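Muramoyltetrapeptide carboxypeptidase (Oxalobacter formigenes OXCC13, PDB 6UUK) probably acts as a serine-type carboxypeptidase of the S66 family, removing the terminal residue from muramoyl tetrapeptides of the bacterial cell wall. Local coordinates at residues V117-A122 / L147-S152; V167-P172 / T322-G327; D211-G216 / R328-S333. One frame throughout, in Å; residues are numbered along the deposited sequence.

In the fold
Two sheets, and a chain segment that runs from one to the other, set the arrangement. Contact 1 (117-122 with 147-152) and contact 2 (167-172 with 322-327) belong to one mixed sheet, in which strands 147-150 and 168-170 are neighbours; their centres lie 9 Å apart, and His151 ND1 reaches Gly171 O. Contact 3 (211-216 with 328-333) lies in the second sheet, its centre about 17 Å from that of contact 2 and 26 Å from that of contact 1. Contact 1 closes before the others open, whereas contacts 2 and 3 interleave along the chain. Residues 322-333 therefore leave the edge of the first sheet and run directly into the second, one of the connections between the two sheets.

Contact 1. Residues V117-A122 / L147-S152; sequences VKIVIA and LFVGHS
Strands 119-122 and 147-150 run parallel, their short axes 22° apart and 4.5 Å at closest approach, with Ile119 beside Leu147, Val120 beside Phe148 and Ile121 beside Val149. Backbone bonds alternate across the pair: Leu147 N gives to Lys118 O, Val120 N to Leu147 O and Val149 N to Val120 O, all three at 2.9 Å. The final link, Ala122 N to Val149 O, is weak at 3.5 Å, as the strands spread toward Gly150. On one face Val120 and Phe148 lie side by side and point the same way; Val120 CG1, anti to its own N (chi1 174°), meets Phe148 CD1 at 3.6 Å, while Phe157 meets the ring from outside the pair. These are central strands of the parallel part of an alpha/beta sheet, and the chain beyond 147-150 leads to Ser152, the predicted nucleophile. On the other face the two methyls of Val149 divide between two isoleucines of the neighbouring strand. Its CG2 branch lies 3.7 Å from Ile121 CB, and its CG1 approaches Ile119 CG2 at 4.2 Å, the side chains crossing at a slant in both cases. Met195 and Phe191 of helix 185-196 cover this face.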
ATOM      1  N   VAL B 117      -4.600 -16.684  31.203  1.00 34.69           N
ATOM      2  CA  VAL B 117      -4.496 -16.615  29.750  1.00 24.39           C
ATOM      3  C   VAL B 117      -3.032 -16.744  29.358  1.00 25.20           C
ATOM      4  O   VAL B 117      -2.161 -16.097  29.954  1.00 27.48           O
ATOM      5  CB  VAL B 117      -5.099 -15.306  29.212  1.00 29.98           C
ATOM      6  CG1 VAL B 117      -4.730 -15.107  27.750  1.00 22.46           C
ATOM      7  CG2 VAL B 117      -6.610 -15.306  29.387  1.00 30.57           C
ATOM      8  N   LYS B 118      -2.759 -17.578  28.360  1.00 27.30           N
ATOM      9  CA  LYS B 118      -1.411 -17.761  27.837  1.00 29.34           C
ATOM     10  C   LYS B 118      -1.295 -17.431  26.359  1.00 30.28           C
ATOM     11  O   LYS B 118      -0.275 -16.883  25.933  1.00 28.65           O
ATOM     12  CB  LYS B 118      -0.945 -19.205  28.082  1.00 27.78           C
ATOM     13  CG  LYS B 118       0.535 -19.437  27.826  1.00 28.53           C
ATOM     14  CD  LYS B 118       0.969 -20.799  28.341  1.00 37.26           C
ATOM     15  CE  LYS B 118       0.688 -20.935  29.831  1.00 37.95           C
ATOM     16  NZ  LYS B 118       1.082 -22.270  30.358  1.00 30.75           N
ATOM     17  N   ILE B 119      -2.317 -17.741  25.565  1.00 29.20           N
ATOM     18  CA  ILE B 119      -2.337 -17.452  24.137  1.00 23.57           C
ATOM     19  C   ILE B 119      -3.440 -16.439  23.867  1.00 22.44           C
ATOM     20  O   ILE B 119      -4.517 -16.503  24.471  1.00 21.43           O
ATOM     21  CB  ILE B 119      -2.548 -18.732  23.305  1.00 29.43           C
ATOM     22  CG1 ILE B 119      -1.530 -19.802  23.702  1.00 28.16           C
ATOM     23  CG2 ILE B 119      -2.447 -18.434  21.814  1.00 28.63           C
ATOM     24  CD1 ILE B 119      -1.722 -21.120  22.986  1.00 20.32           C
ATOM     25  N   VAL B 120      -3.170 -15.499  22.965  1.00 26.55           N
ATOM     26  CA  VAL B 120      -4.132 -14.477  22.571  1.00 23.93           C
ATOM     27  C   VAL B 120      -4.312 -14.561  21.062  1.00 24.23           C
ATOM     28  O   VAL B 120      -3.361 -14.333  20.305  1.00 33.09           O
ATOM     29  CB  VAL B 120      -3.681 -13.071  22.994  1.00 22.14           C
ATOM     30  CG1 VAL B 120      -4.633 -12.027  22.443  1.00 22.79           C
ATOM     31  CG2 VAL B 120      -3.598 -12.974  24.510  1.00 21.46           C
ATOM     32  N   ILE B 121      -5.528 -14.883  20.627  1.00 24.71           N
ATOM     33  CA  ILE B 121      -5.840 -15.073  19.217  1.00 24.31           C
ATOM     34  C   ILE B 121      -6.755 -13.946  18.756  1.00 24.23           C
ATOM     35  O   ILE B 121      -7.631 -13.496  19.504  1.00 32.52           O
ATOM     36  CB  ILE B 121      -6.478 -16.455  18.963  1.00 30.54           C
ATOM     37  CG1 ILE B 121      -6.726 -16.673  17.468  1.00 28.47           C
ATOM     38  CG2 ILE B 121      -7.764 -16.618  19.764  1.00 25.87           C
ATOM     39  CD1 ILE B 121      -7.146 -18.082  17.118  1.00 29.10           C
ATOM     40  N   ALA B 122      -6.538 -13.483  17.529  1.00 23.88           N
ATOM     41  CA  ALA B 122      -7.351 -12.429  16.943  1.00 21.44           C
ATOM     42  C   ALA B 122      -8.578 -13.020  16.261  1.00 23.65           C
ATOM     43  O   ALA B 122      -8.561 -14.156  15.779  1.00 14.40           O
ATOM     44  CB  ALA B 122      -6.537 -11.614  15.937  1.00 21.04           C
ATOM     45  N   LEU B 147       1.190 -15.023  24.256  1.00 25.01           N
ATOM     46  CA  LEU B 147       1.569 -15.544  22.944  1.00 17.29           C
ATOM     47  C   LEU B 147       0.496 -15.116  21.948  1.00 23.92           C
ATOM     48  O   LEU B 147      -0.531 -15.776  21.788  1.00 27.57           O
ATOM     49  CB  LEU B 147       1.736 -17.060  22.987  1.00 25.04           C
ATOM     50  CG  LEU B 147       3.108 -17.625  23.374  1.00 18.26           C
ATOM     51  CD1 LEU B 147       3.576 -17.117  24.732  1.00 16.72           C
ATOM     52  CD2 LEU B 147       3.078 -19.146  23.354  1.00 22.36           C
ATOM     53  N   PHE B 148       0.743 -13.995  21.275  1.00 22.64           N
ATOM     54  CA  PHE B 148      -0.212 -13.451  20.320  1.00 23.34           C
ATOM     55  C   PHE B 148      -0.084 -14.165  18.980  1.00 20.08           C
ATOM     56  O   PHE B 148       1.022 -14.334  18.458  1.00 27.70           O
ATOM     57  CB  PHE B 148       0.009 -11.949  20.140  1.00 20.07           C
ATOM     58  CG  PHE B 148      -0.224 -11.146  21.389  1.00 20.92           C
ATOM     59  CD1 PHE B 148      -1.462 -10.584  21.645  1.00 19.58           C
ATOM     60  CD2 PHE B 148       0.797 -10.955  22.307  1.00 24.65           C
ATOM     61  CE1 PHE B 148      -1.680  -9.845  22.794  1.00 25.25           C
ATOM     62  CE2 PHE B 148       0.585 -10.218  23.458  1.00 19.22           C
ATOM     63  CZ  PHE B 148      -0.655  -9.662  23.700  1.00 21.80           C
ATOM     64  N   VAL B 149      -1.220 -14.586  18.424  1.00 19.34           N
ATOM     65  CA  VAL B 149      -1.261 -15.246  17.127  1.00 23.79           C
ATOM     66  C   VAL B 149      -2.249 -14.512  16.233  1.00 19.06           C
ATOM     67  O   VAL B 149      -3.176 -13.849  16.709  1.00 21.59           O
ATOM     68  CB  VAL B 149      -1.636 -16.742  17.243  1.00 26.75           C
ATOM     69  CG1 VAL B 149      -0.657 -17.472  18.152  1.00 30.51           C
ATOM     70  CG2 VAL B 149      -3.053 -16.901  17.752  1.00 27.82           C
ATOM     71  N   GLY B 150      -2.042 -14.630  14.932  1.00 15.71           N
ATOM     72  CA  GLY B 150      -2.904 -13.980  13.966  1.00 17.51           C
ATOM     73  C   GLY B 150      -2.160 -13.720  12.672  1.00 17.74           C
ATOM     74  O   GLY B 150      -0.967 -13.981  12.549  1.00 19.99           O
ATOM     75  N   HIS B 151      -2.902 -13.196  11.703  1.00 16.21           N
ATOM     76  CA  HIS B 151      -2.352 -12.868  10.392  1.00 13.26           C
ATOM     77  C   HIS B 151      -3.237 -11.797   9.758  1.00 14.53           C
ATOM     78  O   HIS B 151      -4.100 -11.212  10.419  1.00 23.96           O
ATOM     79  CB  HIS B 151      -2.243 -14.120   9.515  1.00 20.24           C
ATOM     80  CG  HIS B 151      -3.566 -14.720   9.149  1.00 15.79           C
ATOM     81  ND1 HIS B 151      -4.208 -15.646   9.941  1.00 16.75           N
ATOM     82  CD2 HIS B 151      -4.365 -14.526   8.073  1.00 14.66           C
ATOM     83  CE1 HIS B 151      -5.347 -15.996   9.371  1.00 15.69           C
ATOM     84  NE2 HIS B 151      -5.466 -15.331   8.235  1.00 18.28           N
ATOM     85  N   SER B 152      -3.014 -11.542   8.467  1.00 13.57           N
ATOM     86  CA  SER B 152      -3.766 -10.554   7.685  1.00 17.77           C
ATOM     87  C   SER B 152      -3.542  -9.187   8.317  1.00 19.96           C
ATOM     88  O   SER B 152      -2.377  -8.772   8.448  1.00 16.55           O
ATOM     89  CB  SER B 152      -5.224 -11.005   7.575  1.00 27.51           C
ATOM     90  OG  SER B 152      -5.999 -10.052   6.866  1.00 36.90           O
TER

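Contact 2. Residues V167-P172 / T322-G327; sequences VSFSGP and TLPVGG
With CG placed beside its backbone N (chi1 -63°) and the ring turned by chi2 of -90°, Phe169 lays its CD1-CE1 side against Pro324, while Thr322, whose CG2 stands anti to the backbone N, sends that methyl to Phe169 CB at 3.7 Å. Phe169 CE1 stands 3.6 Å from Pro324 CB, and the ring crosses the proline obliquely. On the other face of the sheet Val325 directs CG2 to Ser170 CB at 3.8 Å, and its CB lies 3.5 Å from Ser168 OG. Strands 168-170 and 323-325 are antiparallel: Ser168-Val325 and Ser170-Leu323 are hydrogen-bonded pairs flanking the non-hydrogen-bonded pair Phe169-Pro324. Leu323 N gives a nearly straight bond to Ser170 O (2.9 Å, 177°), though it comes from above the carbonyl plane; Ser168 N approaches Val325 O in the plane of that carbonyl. A type II turn from Pro324 to Gly327 then carries the chain out of the sheet, and Gly326 takes its positive phi there. Pro324 has no N-H to give, but its position in the non-hydrogen-bonded pair asks for none toward strand 168-170, so the proline can serve the apolar face at no cost to the backbone bonding between these two strands.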
ATOM      1  N   VAL B 167       8.081 -11.564  20.776  1.00 23.46           N
ATOM      2  CA  VAL B 167       7.927 -12.602  19.764  1.00 20.37           C
ATOM      3  C   VAL B 167       6.449 -12.945  19.637  1.00 19.49           C
ATOM      4  O   VAL B 167       5.807 -13.338  20.616  1.00 27.13           O
ATOM      5  CB  VAL B 167       8.752 -13.850  20.114  1.00 17.96           C
ATOM      6  CG1 VAL B 167       8.431 -14.982  19.150  1.00 15.65           C
ATOM      7  CG2 VAL B 167      10.236 -13.527  20.091  1.00 21.72           C
ATOM      8  N   SER B 168       5.912 -12.791  18.432  1.00 18.33           N
ATOM      9  CA  SER B 168       4.542 -13.158  18.112  1.00 18.74           C
ATOM     10  C   SER B 168       4.549 -14.329  17.135  1.00 20.11           C
ATOM     11  O   SER B 168       5.601 -14.779  16.674  1.00 19.91           O
ATOM     12  CB  SER B 168       3.784 -11.957  17.542  1.00 15.70           C
ATOM     13  OG  SER B 168       4.485 -11.386  16.452  1.00 21.65           O
ATOM     14  N   PHE B 169       3.356 -14.821  16.813  1.00 18.66           N
ATOM     15  CA  PHE B 169       3.203 -15.982  15.946  1.00 23.10           C
ATOM     16  C   PHE B 169       2.263 -15.635  14.803  1.00 20.46           C
ATOM     17  O   PHE B 169       1.107 -15.270  15.036  1.00 22.92           O
ATOM     18  CB  PHE B 169       2.675 -17.189  16.727  1.00 19.52           C
ATOM     19  CG  PHE B 169       3.605 -17.669  17.801  1.00 20.28           C
ATOM     20  CD1 PHE B 169       4.559 -18.636  17.527  1.00 16.54           C
ATOM     21  CD2 PHE B 169       3.531 -17.151  19.082  1.00 19.78           C
ATOM     22  CE1 PHE B 169       5.417 -19.080  18.515  1.00 17.86           C
ATOM     23  CE2 PHE B 169       4.389 -17.590  20.072  1.00 21.71           C
ATOM     24  CZ  PHE B 169       5.332 -18.555  19.788  1.00 16.50           C
ATOM     25  N   SER B 170       2.756 -15.754  13.574  1.00 22.81           N
ATOM     26  CA  SER B 170       1.941 -15.530  12.383  1.00 21.88           C
ATOM     27  C   SER B 170       1.282 -16.855  12.025  1.00 18.34           C
ATOM     28  O   SER B 170       1.896 -17.717  11.393  1.00 28.12           O
ATOM     29  CB  SER B 170       2.793 -14.989  11.240  1.00 18.27           C
ATOM     30  OG  SER B 170       1.993 -14.334  10.273  1.00 26.19           O
ATOM     31  N   GLY B 171       0.029 -17.027  12.440  1.00 16.15           N
ATOM     32  CA  GLY B 171      -0.670 -18.272  12.239  1.00 17.18           C
ATOM     33  C   GLY B 171      -2.154 -18.097  11.989  1.00 19.04           C
ATOM     34  O   GLY B 171      -2.592 -17.165  11.308  1.00 18.74           O
ATOM     35  N   PRO B 172      -2.958 -18.998  12.542  1.00 19.68           N
ATOM     36  CA  PRO B 172      -4.396 -18.988  12.266  1.00 16.97           C
ATOM     37  C   PRO B 172      -5.139 -17.976  13.130  1.00 24.97           C
ATOM     38  O   PRO B 172      -4.618 -17.437  14.107  1.00 27.24           O
ATOM     39  CB  PRO B 172      -4.820 -20.418  12.608  1.00 21.88           C
ATOM     40  CG  PRO B 172      -3.883 -20.811  13.702  1.00 20.36           C
ATOM     41  CD  PRO B 172      -2.567 -20.138  13.391  1.00 23.70           C
ATOM     42  N   THR B 322       2.213 -22.080  11.530  1.00 16.55           N
ATOM     43  CA  THR B 322       2.367 -21.036  12.536  1.00 17.85           C
ATOM     44  C   THR B 322       3.838 -20.638  12.585  1.00 25.79           C
ATOM     45  O   THR B 322       4.691 -21.435  12.987  1.00 23.91           O
ATOM     46  CB  THR B 322       1.876 -21.511  13.901  1.00 22.05           C
ATOM     47  OG1 THR B 322       0.468 -21.767  13.840  1.00 22.35           O
ATOM     48  CG2 THR B 322       2.149 -20.454  14.961  1.00 21.38           C
ATOM     49  N   LEU B 323       4.132 -19.406  12.174  1.00 27.70           N
ATOM     50  CA  LEU B 323       5.501 -18.919  12.093  1.00 21.45           C
ATOM     51  C   LEU B 323       5.779 -17.967  13.244  1.00 19.49           C
ATOM     52  O   LEU B 323       5.150 -16.900  13.325  1.00 25.21           O
ATOM     53  CB  LEU B 323       5.745 -18.221  10.755  1.00 16.28           C
ATOM     54  CG  LEU B 323       5.591 -19.098   9.512  1.00 17.49           C
ATOM     55  CD1 LEU B 323       5.810 -18.288   8.243  1.00 12.77           C
ATOM     56  CD2 LEU B 323       6.550 -20.278   9.568  1.00 16.45           C
ATOM     57  N   PRO B 324       6.696 -18.306  14.153  1.00 23.08           N
ATOM     58  CA  PRO B 324       7.034 -17.382  15.245  1.00 18.10           C
ATOM     59  C   PRO B 324       7.742 -16.132  14.748  1.00 20.46           C
ATOM     60  O   PRO B 324       8.934 -16.173  14.429  1.00 15.43           O
ATOM     61  CB  PRO B 324       7.951 -18.222  16.147  1.00 17.40           C
ATOM     62  CG  PRO B 324       7.678 -19.646  15.766  1.00 15.15           C
ATOM     63  CD  PRO B 324       7.359 -19.611  14.307  1.00 15.61           C
ATOM     64  N   VAL B 325       7.017 -15.018  14.677  1.00 18.50           N
ATOM     65  CA  VAL B 325       7.617 -13.754  14.264  1.00 12.15           C
ATOM     66  C   VAL B 325       8.542 -13.266  15.371  1.00 22.07           C
ATOM     67  O   VAL B 325       8.106 -13.017  16.501  1.00 19.13           O
ATOM     68  CB  VAL B 325       6.541 -12.714  13.938  1.00 19.19           C
ATOM     69  CG1 VAL B 325       7.178 -11.358  13.687  1.00 14.44           C
ATOM     70  CG2 VAL B 325       5.729 -13.156  12.732  1.00 20.43           C
ATOM     71  N   GLY B 326       9.825 -13.123  15.049  1.00 20.10           N
ATOM     72  CA  GLY B 326      10.831 -12.741  16.015  1.00 15.07           C
ATOM     73  C   GLY B 326      11.730 -13.868  16.471  1.00 17.36           C
ATOM     74  O   GLY B 326      12.680 -13.615  17.222  1.00 19.00           O
ATOM     75  N   GLY B 327      11.460 -15.097  16.046  1.00 15.10           N
ATOM     76  CA  GLY B 327      12.276 -16.232  16.412  1.00 19.14           C
ATOM     77  C   GLY B 327      13.566 -16.293  15.617  1.00 21.67           C
ATOM     78  O   GLY B 327      13.903 -15.404  14.835  1.00 21.18           O
TER

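Contact 3. Residues D211-G216 / R328-S333; sequences DVDVEG and RAHLMS
His330 extends its ring over the neighbouring strand to Val214: with CG anti to the backbone N (chi1 -175°) and chi2 near 11°, ND1 donates to Val214 O at 3.1 Å. The acceptor lies almost in the ring plane, at its edge. The same carbonyl also accepts from Leu331 N at 3.0 Å, and the two donors arrive from opposite faces of its plane, so one oxygen is gripped by a side chain and a backbone together. This bond identifies ND1 as a proton carrier and limits rotation of the imidazole. Met332, a selenomethionine, brings CG against one ring face, offset toward the rim; across the ring Glu215 holds OE1 over the centre, 4.2 Å above the plane. Asp213 OD1 lies 4.4 Å from His330 NE2, its carboxylate turned 75° against the ring; the two acids could well favour a protonated imidazole. Glu215, fully extended to CD, runs alongside Arg328, but their charged atoms stay apart. On the other face of the sheet Val214 CG2 and Leu331 CB pack at 3.9 Å, and Val212 CG2 meets Leu331 CG. Strand 328-333 lies antiparallel between 213-222 and 337-343 in the second sheet, with Leu340, Ile242, Ala273 and Val275 of neighbouring strands packed against Leu331.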
ATOM      1  N   ASP B 211      20.062 -22.199  -4.022  1.00 19.75           N
ATOM      2  CA  ASP B 211      20.557 -22.986  -2.894  1.00 25.11           C
ATOM      3  C   ASP B 211      21.120 -22.025  -1.855  1.00 20.00           C
ATOM      4  O   ASP B 211      22.217 -21.483  -2.020  1.00 12.94           O
ATOM      5  CB  ASP B 211      21.603 -23.994  -3.354  1.00 24.62           C
ATOM      6  CG  ASP B 211      21.012 -25.094  -4.211  1.00 23.69           C
ATOM      7  OD1 ASP B 211      19.784 -25.077  -4.437  1.00 21.12           O
ATOM      8  OD2 ASP B 211      21.774 -25.978  -4.657  1.00 34.03           O
ATOM      9  N   VAL B 212      20.367 -21.811  -0.781  1.00 23.78           N
ATOM     10  CA  VAL B 212      20.758 -20.891   0.275  1.00 23.56           C
ATOM     11  C   VAL B 212      20.994 -21.680   1.560  1.00 19.05           C
ATOM     12  O   VAL B 212      20.612 -22.844   1.685  1.00 20.35           O
ATOM     13  CB  VAL B 212      19.711 -19.780   0.492  1.00 20.18           C
ATOM     14  CG1 VAL B 212      19.247 -19.221  -0.842  1.00 16.11           C
ATOM     15  CG2 VAL B 212      18.535 -20.302   1.302  1.00 17.06           C
ATOM     16  N   ASP B 213      21.638 -21.025   2.524  1.00 22.45           N
ATOM     17  CA  ASP B 213      21.899 -21.620   3.828  1.00 24.25           C
ATOM     18  C   ASP B 213      22.127 -20.519   4.855  1.00 18.51           C
ATOM     19  O   ASP B 213      23.215 -20.408   5.430  1.00 23.94           O
ATOM     20  CB  ASP B 213      23.106 -22.561   3.762  1.00 27.21           C
ATOM     21  CG  ASP B 213      23.240 -23.424   5.002  1.00 21.10           C
ATOM     22  OD1 ASP B 213      22.438 -24.368   5.161  1.00 22.67           O
ATOM     23  OD2 ASP B 213      24.149 -23.160   5.817  1.00 43.50           O
ATOM     24  N   VAL B 214      21.108 -19.700   5.085  1.00 18.74           N
ATOM     25  CA  VAL B 214      21.225 -18.544   5.950  1.00 17.28           C
ATOM     26  C   VAL B 214      20.560 -18.838   7.287  1.00 19.08           C
ATOM     27  O   VAL B 214      19.873 -19.844   7.462  1.00 22.69           O
ATOM     28  CB  VAL B 214      20.624 -17.277   5.293  1.00 14.28           C
ATOM     29  CG1 VAL B 214      21.413 -16.899   4.052  1.00 19.33           C
ATOM     30  CG2 VAL B 214      19.160 -17.503   4.951  1.00 16.75           C
ATOM     31  N   GLU B 215      20.764 -17.943   8.252  1.00 18.21           N
ATOM     32  CA  GLU B 215      20.185 -18.086   9.584  1.00 21.23           C
ATOM     33  C   GLU B 215      20.048 -16.702  10.196  1.00 20.02           C
ATOM     34  O   GLU B 215      21.046 -15.996  10.361  1.00 22.62           O
ATOM     35  CB  GLU B 215      21.052 -18.988  10.467  1.00 16.62           C
ATOM     36  CG  GLU B 215      20.586 -19.081  11.911  1.00 20.81           C
ATOM     37  CD  GLU B 215      21.412 -20.056  12.726  1.00 23.30           C
ATOM     38  OE1 GLU B 215      22.083 -20.920  12.123  1.00 24.42           O
ATOM     39  OE2 GLU B 215      21.392 -19.958  13.971  1.00 24.81           O
ATOM     40  N   GLY B 216      18.822 -16.318  10.528  1.00 19.90           N
ATOM     41  CA  GLY B 216      18.578 -15.013  11.096  1.00 18.88           C
ATOM     42  C   GLY B 216      17.230 -14.948  11.777  1.00 13.70           C
ATOM     43  O   GLY B 216      16.559 -15.963  11.973  1.00 14.48           O
ATOM     44  N   ARG B 328      14.297 -17.381  15.830  1.00 19.31           N
ATOM     45  CA  ARG B 328      15.590 -17.613  15.193  1.00 18.60           C
ATOM     46  C   ARG B 328      15.400 -18.706  14.146  1.00 18.04           C
ATOM     47  O   ARG B 328      15.282 -19.887  14.483  1.00 21.51           O
ATOM     48  CB  ARG B 328      16.635 -17.996  16.235  1.00 27.58           C
ATOM     49  CG  ARG B 328      18.037 -18.206  15.693  1.00 21.47           C
ATOM     50  CD  ARG B 328      19.010 -18.385  16.844  1.00 37.44           C
ATOM     51  NE  ARG B 328      18.531 -19.386  17.795  1.00 41.08           N
ATOM     52  CZ  ARG B 328      18.915 -19.456  19.065  1.00 45.62           C
ATOM     53  NH1 ARG B 328      19.782 -18.576  19.548  1.00 61.98           N
ATOM     54  NH2 ARG B 328      18.428 -20.401  19.857  1.00 56.69           N
ATOM     55  N   ALA B 329      15.369 -18.307  12.879  1.00 21.11           N
ATOM     56  CA  ALA B 329      15.083 -19.212  11.777  1.00 20.83           C
ATOM     57  C   ALA B 329      16.369 -19.693  11.115  1.00 19.02           C
ATOM     58  O   ALA B 329      17.403 -19.019  11.155  1.00 19.13           O
ATOM     59  CB  ALA B 329      14.190 -18.537  10.734  1.00 16.74           C
ATOM     60  N   HIS B 330      16.287 -20.870  10.497  1.00 19.41           N
ATOM     61  CA  HIS B 330      17.402 -21.474   9.768  1.00 20.45           C
ATOM     62  C   HIS B 330      16.864 -21.930   8.415  1.00 16.82           C
ATOM     63  O   HIS B 330      16.209 -22.972   8.322  1.00 14.66           O
ATOM     64  CB  HIS B 330      18.008 -22.636  10.550  1.00 18.98           C
ATOM     65  CG  HIS B 330      19.225 -23.227   9.909  1.00 17.74           C
ATOM     66  ND1 HIS B 330      19.869 -22.635   8.843  1.00 20.03           N
ATOM     67  CD2 HIS B 330      19.918 -24.357  10.186  1.00 19.52           C
ATOM     68  CE1 HIS B 330      20.905 -23.376   8.491  1.00 21.70           C
ATOM     69  NE2 HIS B 330      20.957 -24.425   9.290  1.00 20.62           N
ATOM     70  N   LEU B 331      17.136 -21.150   7.373  1.00 18.72           N
ATOM     71  CA  LEU B 331      16.616 -21.430   6.041  1.00 16.97           C
ATOM     72  C   LEU B 331      17.628 -22.242   5.244  1.00 19.91           C
ATOM     73  O   LEU B 331      18.800 -21.865   5.146  1.00 25.36           O
ATOM     74  CB  LEU B 331      16.281 -20.132   5.307  1.00 15.42           C
ATOM     75  CG  LEU B 331      15.682 -20.286   3.909  1.00 19.09           C
ATOM     76  CD1 LEU B 331      14.402 -21.106   3.957  1.00 16.82           C
ATOM     77  CD2 LEU B 331      15.425 -18.921   3.290  1.00 17.84           C
HETATM   78  N   MSE B 332      17.169 -23.355   4.679  1.00 19.56           N
HETATM   79  CA  MSE B 332      18.022 -24.230   3.881  1.00 23.21           C
HETATM   80  C   MSE B 332      17.303 -24.691   2.618  1.00 24.55           C
HETATM   81  O   MSE B 332      16.228 -25.283   2.691  1.00 23.22           O
HETATM   82  CB  MSE B 332      18.461 -25.443   4.703  1.00 25.93           C
HETATM   83  CG  MSE B 332      19.355 -25.109   5.884  1.00 29.19           C
HETATM   84 SE   MSE B 332      19.524 -26.595   7.134  1.00 48.74          SE
HETATM   85  CE  MSE B 332      17.675 -26.678   7.748  1.00 27.17           C
ATOM     86  N   SER B 333      17.901 -24.419   1.461  1.00 24.45           N
ATOM     87  CA  SER B 333      17.356 -24.823   0.172  1.00 15.44           C
ATOM     88  C   SER B 333      18.390 -25.661  -0.565  1.00 25.28           C
ATOM     89  O   SER B 333      19.545 -25.246  -0.706  1.00 18.87           O
ATOM     90  CB  SER B 333      16.954 -23.605  -0.663  1.00 19.83           C
ATOM     91  OG  SER B 333      18.051 -22.727  -0.845  1.00 27.12           O
TER